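PDB 3GBV: putative LacI-family transcriptional regulator from Bacteroides fragilis, which probably regulates transcription as a LacI-family DNA-binding protein, its periplasmic-binding-protein-like domain presumably sensing a small-molecule effector. Local coordinates for residues A[254-257]-A[258-262]. Numbering follows the deposited sequence.
Sequences PELQ and GFNSI
Gln257 and Ser261 meet one turn apart at the start of helix 254-270, an alpha helix packed on the parallel sheet of one lobe of the two-lobed periplasmic-binding-protein fold. The carbonyl oxygen of Gln257 accepts twice from Ser261: the backbone N lies 3.1 Å from Gln257 O, and the hydroxyl OG lies 2.9 Å from the same oxygen. The two donors arrive from opposite faces of the carbonyl plane, the amide well above it and the hydroxyl tilted less. Ser261 OG stands anti to its own carbonyl carbon (chi1 -72°), which turns the hydroxyl back toward the preceding turn; its hydrogen is thus spent inside the helix, while the serine side chain also packs on Ile98, Ile100 and Phe113 of the sheet. Three further i to i+4 bonds are regular: Gly258 N donates to Pro254 O, Phe259 N to Glu255 O, and Asn260 N to Leu256 O at 2.8 Å, the last two nearly straight. Gly258 N also makes a second, weak bond to Glu255 O, and Ile262 N reaches Gly258 O only weakly, at 3.4 Å. Pro254 opens the helix, where its lack of an N-H costs no helical bond, and its ring rests on Tyr23, Asp26 and Val27 of helix 23-37. The Phe259 side chain touches Ala34 of that same helix. Leu256 and Asn260 lie across each other at an angle. Leu256 CG is anti to the backbone N (chi1 -173°), bringing CD1 within 3.2 Å of Asn260 OD1, a close nonpolar-to-oxygen contact. Asn260 OD1 is also 3.3 Å from Leu256 O, but two acceptors cannot bond, and that carbonyl takes its hydrogen bond from Asn260 backbone N. The side-chain oxygen OD1 lies in the plane of the Phe259 ring, at its edge.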
loop_
_atom_site.group_PDB
_atom_site.type_symbol
_atom_site.label_atom_id
_atom_site.label_comp_id
_atom_site.label_asym_id
_atom_site.label_seq_id
_atom_site.Cartn_x
_atom_site.Cartn_y
_atom_site.Cartn_z
ATOM N N PRO A 254 -1.021 -2.115 -11.162
ATOM C CA PRO A 254 -0.963 -2.454 -12.589
ATOM C C PRO A 254 -0.313 -1.345 -13.413
ATOM O O PRO A 254 0.421 -1.625 -14.371
ATOM C CB PRO A 254 -2.430 -2.676 -12.954
ATOM C CG PRO A 254 -3.181 -1.827 -11.939
ATOM C CD PRO A 254 -2.413 -2.087 -10.676
ATOM N N GLU A 255 -0.569 -0.089 -13.043
ATOM C CA GLU A 255 0.021 1.042 -13.768
ATOM C C GLU A 255 1.544 0.893 -13.822
ATOM O O GLU A 255 2.146 0.975 -14.891
ATOM C CB GLU A 255 -0.322 2.386 -13.095
ATOM C CG GLU A 255 -1.809 2.650 -12.838
ATOM C CD GLU A 255 -2.356 1.942 -11.585
ATOM O OE1 GLU A 255 -1.567 1.300 -10.849
ATOM O OE2 GLU A 255 -3.582 2.036 -11.336
ATOM N N LEU A 256 2.156 0.674 -12.657
ATOM C CA LEU A 256 3.604 0.518 -12.548
ATOM C C LEU A 256 4.126 -0.724 -13.274
ATOM O O LEU A 256 5.246 -0.716 -13.797
ATOM C CB LEU A 256 4.022 0.460 -11.076
ATOM C CG LEU A 256 5.523 0.464 -10.751
ATOM C CD1 LEU A 256 6.183 1.703 -11.351
ATOM C CD2 LEU A 256 5.707 0.445 -9.234
ATOM N N GLN A 257 3.333 -1.791 -13.314
ATOM C CA GLN A 257 3.778 -2.993 -14.006
ATOM C C GLN A 257 3.928 -2.716 -15.498
ATOM O O GLN A 257 4.862 -3.197 -16.137
ATOM C CB GLN A 257 2.798 -4.145 -13.788
ATOM C CG GLN A 257 2.871 -4.751 -12.400
ATOM C CD GLN A 257 1.947 -5.937 -12.223
ATOM O OE1 GLN A 257 1.853 -6.797 -13.089
ATOM N NE2 GLN A 257 1.274 -5.996 -11.086
ATOM N N GLY A 258 3.002 -1.945 -16.055
ATOM C CA GLY A 258 3.074 -1.635 -17.473
ATOM C C GLY A 258 4.219 -0.673 -17.738
ATOM O O GLY A 258 5.007 -0.847 -18.673
ATOM N N PHE A 259 4.309 0.349 -16.897
ATOM C CA PHE A 259 5.358 1.337 -17.029
ATOM C C PHE A 259 6.718 0.637 -16.979
ATOM O O PHE A 259 7.544 0.805 -17.874
ATOM C CB PHE A 259 5.254 2.360 -15.899
ATOM C CG PHE A 259 6.198 3.510 -16.044
ATOM C CD1 PHE A 259 5.864 4.603 -16.837
ATOM C CD2 PHE A 259 7.445 3.481 -15.427
ATOM C CE1 PHE A 259 6.754 5.657 -17.018
ATOM C CE2 PHE A 259 8.345 4.530 -15.601
ATOM C CZ PHE A 259 7.996 5.622 -16.403
ATOM N N ASN A 260 6.941 -0.157 -15.935
ATOM C CA ASN A 260 8.203 -0.879 -15.773
ATOM C C ASN A 260 8.540 -1.836 -16.915
ATOM O O ASN A 260 9.709 -2.006 -17.255
ATOM C CB ASN A 260 8.201 -1.646 -14.454
ATOM C CG ASN A 260 8.570 -0.771 -13.285
ATOM O OD1 ASN A 260 8.324 0.434 -13.298
ATOM N ND2 ASN A 260 9.154 -1.371 -12.257
ATOM N N SER A 261 7.530 -2.467 -17.505
ATOM C CA SER A 261 7.788 -3.388 -18.606
ATOM C C SER A 261 8.515 -2.669 -19.727
ATOM O O SER A 261 9.537 -3.146 -20.225
ATOM C CB SER A 261 6.484 -3.984 -19.146
ATOM O OG SER A 261 5.940 -4.917 -18.229
ATOM N N ILE A 262 7.979 -1.510 -20.108
ATOM C CA ILE A 262 8.544 -0.696 -21.182
ATOM C C ILE A 262 9.898 -0.128 -20.781
ATOM O O ILE A 262 10.839 -0.104 -21.580
ATOM C CB ILE A 262 7.615 0.478 -21.535
ATOM C CG1 ILE A 262 6.214 -0.039 -21.871
ATOM C CG2 ILE A 262 8.193 1.248 -22.717
ATOM C CD1 ILE A 262 6.157 -0.917 -23.105
#